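Local coordinates for endo-1,3-beta-glucanase, family GH16 (Zobellia galactanivorans, PDB 5FUI), which binds the marine beta-1,3-glucan laminarin through this C-terminal family 6 carbohydrate-binding module, the parent enzyme probably hydrolysing that polysaccharide, at residues N9-E14 against P48-P53; Y58-R63 against Y112-Y117; W98-Q103 against I125-I130. One frame throughout, in Å; residues are numbered along the deposited sequence. Where two conformers were deposited one is given.

Contact 1 of 3, residues N9-E14 against P48-P53; sequences NTLKIE and PGINFP. With MG (magnesium ion), chain E.
Ile-13 lies opposite Ile-50 across the interior of the beta sandwich with their CA atoms 8.8 Å apart, too wide for backbone pairing, because strand 10-14 lies at the margin of one sheet and strand 44-52 belongs to the other. Ile-50 serves both partners by dividing its branches. Its CG1 arm stands beside the backbone N (chi1 -56°), and the further bend at chi2 brings CD1 tip to tip with Ile-13, CD1 to CD1 at 3.7 Å. The shorter branch goes the other way: Ile-50 CG2 meets Leu-11 CD2 at 3.9 Å, the two side chains crossing at a slant. Gly-49 (phi 74°) and Ile-50 together face Tyr-112 of strand 110-118, a G1 beta bulge. Ile-130 of strand 124-131 also packs against both isoleucines. At the far end of strand 10-14 the chemistry changes, for Glu-14 OE1 binds the magnesium ion at 2.5 Å, in a site completed by Glu-16, Glu-34, Asn-126 and a water. The sheet-to-sheet joint itself has no hydrogen bond or charge pair; methyl groups hold it, so the fit of these branched chains probably decides how they meet, while the metal bond is made one residue beyond Ile-13, at Glu-14.

Contact 2 of 3, residues Y58-R63 against Y112-Y117; sequences YLIEYR and YQFGLY. With APY (2-aminomethyl-pyridine), chain C.
Tyr-62 and Phe-114 come from opposite sheets of the sandwich and meet rim to rim. The tyrosine OH lies in the plane of the phenylalanine ring, 3.5 Å from Phe-114 CZ, and that same CZ sits near the plane of the tyrosine, at its edge; neither ring lays a face on the other. Phe-114 has CG anti to its backbone N (chi1 180°), which brings the ring to its meeting with Tyr-62, whereas Tyr-62 carries its CG beside the backbone N (chi1 -56°) and reaches across with its phenol end. Two aliphatic chains complete the meeting. Leu-116 CD2 approaches Tyr-62 CE2 obliquely at 3.8 Å, and Ile-60 CD1 comes slantwise to Phe-114 CE1 at 4.2 Å. Long side chains are needed here, since the axes of strands 58-63 and 112-117, which belong to the two facing sheets, pass no closer than 12.3 Å and their directions diverge by 47°. Phe-73 adds an edge-to-face ring against Tyr-62, and the hydroxyl is hydrogen-bonded to Gln-103.

The other side of strand 110-118 bears a ligand. Gly-115, having no side chain, lets 2-aminomethyl-pyridine settle with CM 3.6 Å from the glycine CA, and the pyridine atom C3 lies at the ring edge of Tyr-117, 3.2 Å from CD2. Trp-44 and Asp-76 complete this pocket, a location consistent with the concave-face sugar site known in family 6 modules. The inward residues of strand 110-118 thus pack against an apolar layer where the Tyr-62 hydroxyl is satisfied by Gln-103, while on its other side Gly-115 and Tyr-117 receive the ligand with backbone and an aromatic edge.

Contact 3 of 3, residues W98-Q103 against I125-I130; sequences WTTVSQ and INWIRI. With MG (magnesium ion), chain E.
The magnesium site of the module rests on one side against an aromatic platform: Trp-98, of segment 98-103, lays the face of its six-membered ring over the CB of Asn-126, a ligand of the metal. This CH-pi contact measures 4.1 Å from Asn-126 CB to the Trp-98 ring centroid, 22° off the ring normal, and the same indole packs its CZ3 3.6 Å from the Asn-126 backbone N. At its edge, near the ring plane, lies the CA of Ile-125. The amide of Asn-126 is tilted 57° from the indole and turned to the metal, which the residue chelates twice, through its backbone O and its side-chain OD1, each at 2.4 Å. Its chi1 of -180° swings the amide away from the backbone N, past the indole to the ion, and ND2 is hydrogen-bonded to Glu-31, which should fix the amide's rotation.

In the four-stranded sheet of this beta sandwich, strands 97-107 and 124-131 are not neighbours; strand 56-66 runs between them, and the side chains meet over its outer surface. Farther along, Thr-100 OG1 comes to 4.0 Å from Trp-127 CH2, the two side chains crossing at about a right angle. A water links Thr-100 to Arg-129: it lies 2.7 Å from Thr-100 OG1, accepts a bond from Arg-129 NH2, and sits in the plane of the Trp-127 ring, at its edge. Thr-100 OG1 is also bonded to Arg-63, from the intervening strand. Trp-127 CH2 lies 3.3 Å above the plane of the Arg-129 guanidinium, near its rim, while Lys-12 makes a cation-pi contact with the Trp-127 indole.

The three contacts illustrate how a beta sandwich separates its interior from its binding surfaces. Contacts 1 and 2 both span the two sheets, their centres about 9 Å apart, and are stitched by the backbone bond from Ile-50 N to Tyr-112 O (2.9 Å). Contact 3 stays within one sheet and meets contact 2 where Tyr-62 OH and Gln-103 OE1 lie 2.7 Å apart. Contacts 1 and 3 have centres about 13 Å apart, yet Ile-13 N bonds to Ile-128 O at 2.7 Å, and both supply ligands to the magnesium ion and share the water bound to it. One of the two pyridine ligands lies against contact 2; the Leu-116 side chain of that contact is about 11 Å from the magnesium ion.

Contact 1 of 3, residues N9-E14 against P48-P53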
loop_
_atom_site.group_PDB
_atom_site.type_symbol
_atom_site.label_atom_id
_atom_site.label_comp_id
_atom_site.label_asym_id
_atom_site.label_seq_id
_atom_site.Cartn_x
_atom_site.Cartn_y
_atom_site.Cartn_z
ATOM N N ASN A 9 11.900 -3.348 -14.684
ATOM C CA ASN A 9 12.553 -3.206 -13.338
ATOM C C ASN A 9 11.531 -3.010 -12.174
ATOM O O ASN A 9 10.456 -2.455 -12.417
ATOM C CB ASN A 9 13.560 -2.066 -13.336
ATOM C CG ASN A 9 14.951 -2.544 -13.686
ATOM O OD1 ASN A 9 15.549 -3.362 -12.944
ATOM N ND2 ASN A 9 15.484 -2.062 -14.824
ATOM N N THR A 10 11.924 -3.459 -10.972
ATOM C CA THR A 10 11.020 -3.478 -9.837
ATOM C C THR A 10 11.599 -2.703 -8.619
ATOM O O THR A 10 12.818 -2.734 -8.363
ATOM C CB THR A 10 10.641 -4.931 -9.436
ATOM O OG1 THR A 10 9.985 -5.607 -10.532
ATOM C CG2 THR A 10 9.766 -4.956 -8.225
ATOM N N LEU A 11 10.710 -2.014 -7.887
ATOM C CA LEU A 11 11.019 -1.305 -6.657
ATOM C C LEU A 11 10.120 -1.920 -5.571
ATOM O O LEU A 11 8.863 -1.892 -5.764
ATOM C CB LEU A 11 10.762 0.178 -6.795
ATOM C CG LEU A 11 10.879 0.940 -5.469
ATOM C CD1 LEU A 11 12.374 1.052 -5.022
ATOM C CD2 LEU A 11 10.241 2.335 -5.537
ATOM N N LYS A 12 10.703 -2.514 -4.507
ATOM C CA LYS A 12 9.902 -3.022 -3.402
ATOM C C LYS A 12 10.003 -2.086 -2.223
ATOM O O LYS A 12 11.136 -1.726 -1.774
ATOM C CB LYS A 12 10.299 -4.471 -3.060
ATOM C CG LYS A 12 9.455 -5.174 -2.026
ATOM C CD LYS A 12 9.943 -6.626 -2.055
ATOM C CE LYS A 12 9.175 -7.472 -1.110
ATOM N NZ LYS A 12 9.920 -8.666 -0.656
ATOM N N ILE A 13 8.846 -1.591 -1.753
ATOM C CA ILE A 13 8.757 -0.662 -0.595
ATOM C C ILE A 13 8.178 -1.449 0.562
ATOM O O ILE A 13 7.017 -1.892 0.507
ATOM C CB ILE A 13 7.826 0.529 -0.859
ATOM C CG1 ILE A 13 8.311 1.295 -2.084
ATOM C CG2 ILE A 13 7.685 1.485 0.334
ATOM C CD1 ILE A 13 7.175 2.119 -2.721
ATOM N N GLU A 14 8.953 -1.643 1.653
ATOM C CA GLU A 14 8.414 -2.368 2.802
ATOM C C GLU A 14 7.366 -1.456 3.428
ATOM O O GLU A 14 7.600 -0.262 3.580
ATOM C CB GLU A 14 9.497 -2.773 3.849
ATOM C CG GLU A 14 10.459 -3.797 3.257
ATOM C CD GLU A 14 9.705 -5.162 2.925
ATOM O OE1 GLU A 14 8.617 -5.494 3.539
ATOM O OE2 GLU A 14 10.205 -5.918 2.087
ATOM N N PRO A 48 8.000 8.939 1.309
ATOM C CA PRO A 48 8.624 9.966 0.449
ATOM C C PRO A 48 9.644 9.346 -0.553
ATOM O O PRO A 48 10.197 8.246 -0.365
ATOM C CB PRO A 48 9.330 10.871 1.448
ATOM C CG PRO A 48 9.812 9.889 2.459
ATOM C CD PRO A 48 8.530 9.040 2.686
ATOM N N GLY A 49 9.863 10.098 -1.616
ATOM C CA GLY A 49 10.988 9.802 -2.473
ATOM C C GLY A 49 10.834 8.607 -3.352
ATOM O O GLY A 49 11.819 7.926 -3.723
ATOM N N ILE A 50 9.594 8.310 -3.767
ATOM C CA ILE A 50 9.383 7.138 -4.640
ATOM C C ILE A 50 9.574 7.581 -6.132
ATOM O O ILE A 50 8.833 8.499 -6.655
ATOM C CB ILE A 50 7.975 6.495 -4.404
ATOM C CG1 ILE A 50 7.776 6.121 -2.930
ATOM C CG2 ILE A 50 7.824 5.357 -5.408
ATOM C CD1 ILE A 50 8.938 5.365 -2.361
ATOM N N ASN A 51 10.582 6.981 -6.748
ATOM C CA ASN A 51 10.925 7.370 -8.093
ATOM C C ASN A 51 10.242 6.480 -9.169
ATOM O O ASN A 51 10.235 5.233 -9.055
ATOM C CB ASN A 51 12.467 7.453 -8.313
ATOM C CG ASN A 51 12.801 7.956 -9.718
ATOM O OD1 ASN A 51 12.629 9.144 -10.030
ATOM N ND2 ASN A 51 13.230 7.038 -10.582
ATOM N N PHE A 52 9.590 7.144 -10.174
ATOM C CA PHE A 52 9.012 6.523 -11.347
ATOM C C PHE A 52 9.923 7.025 -12.450
ATOM O O PHE A 52 9.802 8.181 -12.882
ATOM C CB PHE A 52 7.549 6.966 -11.496
ATOM C CG PHE A 52 6.643 6.477 -10.394
ATOM C CD1 PHE A 52 6.635 7.134 -9.113
ATOM C CD2 PHE A 52 5.843 5.316 -10.592
ATOM C CE1 PHE A 52 5.772 6.693 -8.090
ATOM C CE2 PHE A 52 4.971 4.900 -9.566
ATOM C CZ PHE A 52 4.931 5.566 -8.342
ATOM N N PRO A 53 10.841 6.196 -12.921
ATOM C CA PRO A 53 11.900 6.754 -13.824
ATOM C C PRO A 53 11.413 7.033 -15.227
ATOM O O PRO A 53 12.090 7.787 -15.942
ATOM C CB PRO A 53 12.925 5.625 -13.936
ATOM C CG PRO A 53 12.187 4.380 -13.517
ATOM C CD PRO A 53 11.179 4.819 -12.458
HETATM MG MG MG E . 6.948 -5.656 5.445
HETATM O O HOH W 1 9.022 -6.639 5.898
#

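Contact 2 of 3, residues Y58-R63 against Y112-Y117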
loop_
_atom_site.group_PDB
_atom_site.type_symbol
_atom_site.label_atom_id
_atom_site.label_comp_id
_atom_site.label_asym_id
_atom_site.label_seq_id
_atom_site.Cartn_x
_atom_site.Cartn_y
_atom_site.Cartn_z
ATOM N N TYR A 58 2.450 1.555 -15.019
ATOM C CA TYR A 58 3.128 0.745 -14.015
ATOM C C TYR A 58 2.147 -0.257 -13.388
ATOM O O TYR A 58 0.929 0.057 -13.207
ATOM C CB TYR A 58 3.596 1.623 -12.847
ATOM C CG TYR A 58 4.760 2.498 -13.198
ATOM C CD1 TYR A 58 4.598 3.672 -13.921
ATOM C CD2 TYR A 58 6.068 2.114 -12.853
ATOM C CE1 TYR A 58 5.655 4.483 -14.251
ATOM C CE2 TYR A 58 7.187 2.886 -13.159
ATOM C CZ TYR A 58 6.977 4.094 -13.886
ATOM O OH TYR A 58 8.103 4.843 -14.212
ATOM N N LEU A 59 2.714 -1.404 -13.014
ATOM C CA LEU A 59 1.955 -2.350 -12.147
ATOM C C LEU A 59 2.374 -2.033 -10.718
ATOM O O LEU A 59 3.600 -2.041 -10.388
ATOM C CB LEU A 59 2.327 -3.828 -12.516
ATOM C CG LEU A 59 1.565 -4.861 -11.667
ATOM C CD1 LEU A 59 0.082 -4.839 -12.047
ATOM C CD2 LEU A 59 2.249 -6.254 -11.977
ATOM N N ILE A 60 1.365 -1.800 -9.858
ATOM C CA ILE A 60 1.681 -1.597 -8.440
ATOM C C ILE A 60 0.934 -2.720 -7.675
ATOM O O ILE A 60 -0.284 -2.871 -7.748
ATOM C CB ILE A 60 1.277 -0.230 -7.887
ATOM C CG1 ILE A 60 1.818 0.931 -8.835
ATOM C CG2 ILE A 60 1.826 -0.145 -6.454
ATOM C CD1 ILE A 60 1.542 2.322 -8.227
ATOM N N GLU A 61 1.759 -3.530 -7.003
ATOM C CA GLU A 61 1.295 -4.720 -6.231
ATOM C C GLU A 61 1.323 -4.416 -4.770
ATOM O O GLU A 61 2.226 -3.700 -4.314
ATOM C CB GLU A 61 2.221 -5.919 -6.449
ATOM C CG GLU A 61 2.135 -6.557 -7.859
ATOM C CD GLU A 61 3.277 -7.510 -7.994
ATOM O OE1 GLU A 61 4.407 -7.035 -8.257
ATOM O OE2 GLU A 61 3.079 -8.765 -7.794
ATOM N N TYR A 62 0.353 -4.961 -4.042
ATOM C CA TYR A 62 0.203 -4.754 -2.610
ATOM C C TYR A 62 0.028 -6.093 -1.939
ATOM O O TYR A 62 -0.900 -6.855 -2.273
ATOM C CB TYR A 62 -1.040 -3.845 -2.263
ATOM C CG TYR A 62 -0.993 -2.508 -2.970
ATOM C CD1 TYR A 62 -1.466 -2.328 -4.237
ATOM C CD2 TYR A 62 -0.396 -1.402 -2.313
ATOM C CE1 TYR A 62 -1.396 -1.063 -4.845
ATOM C CE2 TYR A 62 -0.314 -0.132 -2.914
ATOM C CZ TYR A 62 -0.795 0.000 -4.161
ATOM O OH TYR A 62 -0.754 1.242 -4.739
ATOM N N ARG A 63 0.943 -6.410 -1.017
ATOM C CA ARG A 63 0.917 -7.688 -0.273
ATOM C C ARG A 63 0.126 -7.478 0.971
ATOM O O ARG A 63 0.543 -6.777 1.904
ATOM C CB ARG A 63 2.335 -8.172 -0.024
ATOM C CG ARG A 63 2.495 -9.581 0.609
ATOM C CD ARG A 63 2.013 -10.597 -0.447
ATOM N NE ARG A 63 2.291 -11.970 0.024
ATOM C CZ ARG A 63 1.884 -13.059 -0.636
ATOM N NH1 ARG A 63 1.176 -12.958 -1.790
ATOM N NH2 ARG A 63 2.147 -14.286 -0.129
ATOM N N TYR A 112 8.075 11.224 -6.158
ATOM C CA TYR A 112 6.870 11.633 -5.487
ATOM C C TYR A 112 6.762 11.071 -4.087
ATOM O O TYR A 112 7.286 9.995 -3.775
ATOM C CB TYR A 112 5.596 11.134 -6.292
ATOM C CG TYR A 112 5.610 11.543 -7.746
ATOM C CD1 TYR A 112 5.247 12.793 -8.105
ATOM C CD2 TYR A 112 5.925 10.680 -8.751
ATOM C CE1 TYR A 112 5.214 13.174 -9.428
ATOM C CE2 TYR A 112 5.916 11.025 -10.097
ATOM C CZ TYR A 112 5.569 12.272 -10.438
ATOM O OH TYR A 112 5.569 12.629 -11.781
ATOM N N GLN A 113 5.993 11.776 -3.269
ATOM C CA GLN A 113 5.523 11.242 -1.997
ATOM C C GLN A 113 4.349 10.313 -2.339
ATOM O O GLN A 113 3.350 10.760 -2.922
ATOM C CB GLN A 113 5.104 12.385 -1.054
ATOM C CG GLN A 113 4.537 11.975 0.283
ATOM C CD GLN A 113 4.282 13.195 1.195
ATOM O OE1 GLN A 113 5.216 13.694 1.825
ATOM N NE2 GLN A 113 3.000 13.671 1.276
ATOM N N PHE A 114 4.466 9.045 -1.930
ATOM C CA PHE A 114 3.440 8.018 -2.224
ATOM C C PHE A 114 2.587 7.769 -0.994
ATOM O O PHE A 114 3.156 7.535 0.090
ATOM C CB PHE A 114 4.197 6.777 -2.686
ATOM C CG PHE A 114 3.330 5.575 -3.047
ATOM C CD1 PHE A 114 2.687 5.473 -4.280
ATOM C CD2 PHE A 114 3.239 4.538 -2.160
ATOM C CE1 PHE A 114 1.910 4.358 -4.557
ATOM C CE2 PHE A 114 2.487 3.420 -2.457
ATOM C CZ PHE A 114 1.806 3.345 -3.637
ATOM N N GLY A 115 1.246 7.880 -1.087
ATOM C CA GLY A 115 0.402 7.778 0.066
ATOM C C GLY A 115 -0.604 6.635 -0.073
ATOM O O GLY A 115 -1.146 6.424 -1.164
ATOM N N LEU A 116 -0.858 5.933 1.041
ATOM C CA LEU A 116 -1.940 4.928 1.125
ATOM C C LEU A 116 -2.910 5.370 2.199
ATOM O O LEU A 116 -2.458 5.717 3.293
ATOM C CB LEU A 116 -1.358 3.514 1.531
ATOM C CG LEU A 116 -0.355 3.004 0.492
ATOM C CD1 LEU A 116 0.104 1.617 0.944
ATOM C CD2 LEU A 116 -1.005 2.989 -0.869
ATOM N N TYR A 117 -4.190 5.428 1.848
ATOM C CA TYR A 117 -5.142 5.970 2.792
ATOM C C TYR A 117 -6.244 4.954 2.980
ATOM O O TYR A 117 -6.902 4.533 2.009
ATOM C CB TYR A 117 -5.735 7.273 2.159
ATOM C CG TYR A 117 -6.209 8.299 3.166
ATOM C CD1 TYR A 117 -7.255 8.013 4.027
ATOM C CD2 TYR A 117 -5.549 9.556 3.303
ATOM C CE1 TYR A 117 -7.707 8.955 4.973
ATOM C CE2 TYR A 117 -5.972 10.492 4.206
ATOM C CZ TYR A 117 -7.073 10.226 5.000
ATOM O OH TYR A 117 -7.431 11.194 5.935
HETATM N N APY C . -1.825 10.812 0.902
HETATM C CM APY C . -1.879 9.831 1.968
HETATM C C2 APY C . -1.746 10.917 3.021
HETATM C C3 APY C . -2.884 11.379 3.638
HETATM C C4 APY C . -2.826 12.447 4.567
HETATM C C5 APY C . -1.596 13.096 4.773
HETATM C C6 APY C . -0.452 12.637 4.138
HETATM N N1 APY C . -0.561 11.594 3.240
#

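Contact 3 of 3, residues W98-Q103 against I125-I130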
loop_
_atom_site.group_PDB
_atom_site.type_symbol
_atom_site.label_atom_id
_atom_site.label_comp_id
_atom_site.label_asym_id
_atom_site.label_seq_id
_atom_site.Cartn_x
_atom_site.Cartn_y
_atom_site.Cartn_z
ATOM N N TRP A 98 -1.606 -14.076 3.508
ATOM C CA TRP A 98 -1.268 -12.953 2.595
ATOM C C TRP A 98 -1.621 -13.267 1.183
ATOM O O TRP A 98 -1.604 -14.438 0.746
ATOM C CB TRP A 98 0.265 -12.726 2.690
ATOM C CG TRP A 98 0.619 -12.287 4.059
ATOM C CD1 TRP A 98 1.090 -13.086 5.123
ATOM C CD2 TRP A 98 0.476 -10.933 4.554
ATOM N NE1 TRP A 98 1.210 -12.300 6.265
ATOM C CE2 TRP A 98 0.844 -10.988 5.982
ATOM C CE3 TRP A 98 0.115 -9.712 3.990
ATOM C CZ2 TRP A 98 0.807 -9.847 6.800
ATOM C CZ3 TRP A 98 0.010 -8.589 4.861
ATOM C CH2 TRP A 98 0.407 -8.641 6.219
ATOM N N THR A 99 -1.942 -12.197 0.423
ATOM C CA THR A 99 -2.234 -12.299 -0.996
ATOM C C THR A 99 -1.767 -11.014 -1.678
ATOM O O THR A 99 -1.565 -9.994 -0.985
ATOM C CB THR A 99 -3.775 -12.575 -1.216
ATOM O OG1 THR A 99 -3.902 -13.046 -2.569
ATOM C CG2 THR A 99 -4.602 -11.268 -0.996
ATOM N N THR A 100 -1.583 -11.052 -2.981
ATOM C CA THR A 100 -1.134 -9.850 -3.685
ATOM C C THR A 100 -2.188 -9.309 -4.631
ATOM O O THR A 100 -2.656 -10.012 -5.547
ATOM C CB THR A 100 0.130 -10.180 -4.497
ATOM O OG1 THR A 100 1.141 -10.704 -3.594
ATOM C CG2 THR A 100 0.735 -8.890 -5.106
ATOM N N VAL A 101 -2.660 -8.089 -4.327
ATOM C CA VAL A 101 -3.581 -7.411 -5.254
ATOM C C VAL A 101 -2.783 -6.346 -6.002
ATOM O O VAL A 101 -1.655 -5.984 -5.629
ATOM C CB VAL A 101 -4.814 -6.803 -4.503
ATOM C CG1 VAL A 101 -5.648 -7.959 -3.852
ATOM C CG2 VAL A 101 -4.339 -5.730 -3.464
ATOM N N SER A 102 -3.405 -5.783 -7.027
ATOM C CA SER A 102 -2.662 -4.802 -7.842
ATOM C C SER A 102 -3.559 -3.770 -8.487
ATOM O O SER A 102 -4.765 -3.932 -8.581
ATOM C CB SER A 102 -1.806 -5.484 -8.890
ATOM O OG SER A 102 -2.671 -6.084 -9.911
ATOM N N GLN A 103 -2.914 -2.723 -8.983
ATOM C CA GLN A 103 -3.541 -1.784 -9.897
ATOM C C GLN A 103 -2.533 -1.483 -11.001
ATOM O O GLN A 103 -1.343 -1.585 -10.780
ATOM C CB GLN A 103 -3.929 -0.516 -9.131
ATOM C CG GLN A 103 -2.722 0.260 -8.599
ATOM C CD GLN A 103 -3.041 1.397 -7.637
ATOM O OE1 GLN A 103 -2.129 1.848 -6.974
ATOM N NE2 GLN A 103 -4.250 1.885 -7.587
ATOM N N ILE A 125 -0.907 -4.786 5.671
ATOM C CA ILE A 125 -0.079 -4.759 4.472
ATOM C C ILE A 125 1.403 -4.965 4.820
ATOM O O ILE A 125 1.910 -4.379 5.776
ATOM C CB ILE A 125 -0.327 -3.429 3.691
ATOM C CG1 ILE A 125 0.587 -3.407 2.476
ATOM C CG2 ILE A 125 -0.083 -2.171 4.633
ATOM C CD1 ILE A 125 0.159 -2.354 1.444
ATOM N N ASN A 126 2.052 -5.788 4.007
ATOM C CA ASN A 126 3.429 -6.197 4.211
ATOM C C ASN A 126 4.396 -5.306 3.360
ATOM O O ASN A 126 5.390 -4.740 3.895
ATOM C CB ASN A 126 3.607 -7.702 3.855
ATOM C CG ASN A 126 5.018 -8.225 4.039
ATOM O OD1 ASN A 126 5.871 -7.582 4.608
ATOM N ND2 ASN A 126 5.257 -9.458 3.548
ATOM N N TRP A 127 4.060 -5.136 2.074
ATOM C CA TRP A 127 4.914 -4.358 1.183
ATOM C C TRP A 127 4.088 -3.953 -0.034
ATOM O O TRP A 127 2.979 -4.400 -0.259
ATOM C CB TRP A 127 6.212 -5.149 0.733
ATOM C CG TRP A 127 6.040 -6.551 0.284
ATOM C CD1 TRP A 127 6.445 -7.706 0.972
ATOM C CD2 TRP A 127 5.452 -7.004 -0.976
ATOM N NE1 TRP A 127 6.125 -8.847 0.206
ATOM C CE2 TRP A 127 5.551 -8.480 -0.974
ATOM C CE3 TRP A 127 4.880 -6.356 -2.119
ATOM C CZ2 TRP A 127 5.149 -9.252 -2.051
ATOM C CZ3 TRP A 127 4.419 -7.190 -3.166
ATOM C CH2 TRP A 127 4.529 -8.580 -3.119
ATOM N N ILE A 128 4.722 -3.046 -0.786
ATOM C CA ILE A 128 4.268 -2.520 -2.049
ATOM C C ILE A 128 5.377 -2.821 -3.094
ATOM O O ILE A 128 6.582 -2.692 -2.774
ATOM C CB ILE A 128 4.017 -0.978 -2.003
ATOM C CG1 ILE A 128 3.055 -0.600 -0.855
ATOM C CG2 ILE A 128 3.502 -0.487 -3.367
ATOM C CD1 ILE A 128 3.758 0.078 0.303
ATOM N N ARG A 129 5.008 -3.225 -4.319
ATOM C CA ARG A 129 6.025 -3.459 -5.376
ATOM C C ARG A 129 5.557 -2.768 -6.619
ATOM O O ARG A 129 4.464 -3.001 -7.111
ATOM C CB ARG A 129 6.219 -4.996 -5.537
ATOM C CG ARG A 129 7.276 -5.396 -6.552
ATOM C CD ARG A 129 7.739 -6.850 -6.355
ATOM N NE ARG A 129 6.655 -7.775 -6.546
ATOM C CZ ARG A 129 6.511 -8.991 -5.957
ATOM N NH1 ARG A 129 7.486 -9.439 -5.124
ATOM N NH2 ARG A 129 5.364 -9.702 -6.262
ATOM N N ILE A 130 6.486 -1.998 -7.191
ATOM C CA ILE A 130 6.213 -1.199 -8.370
ATOM C C ILE A 130 7.035 -1.741 -9.558
ATOM O O ILE A 130 8.273 -1.853 -9.395
ATOM C CB ILE A 130 6.498 0.302 -8.145
ATOM C CG1 ILE A 130 5.579 0.819 -6.997
ATOM C CG2 ILE A 130 6.306 1.103 -9.459
ATOM C CD1 ILE A 130 5.982 2.208 -6.409
HETATM MG MG MG E . 6.948 -5.656 5.445
HETATM O O HOH W 2 3.460 -11.637 -4.643
HETATM O O HOH W 1 9.022 -6.639 5.898
#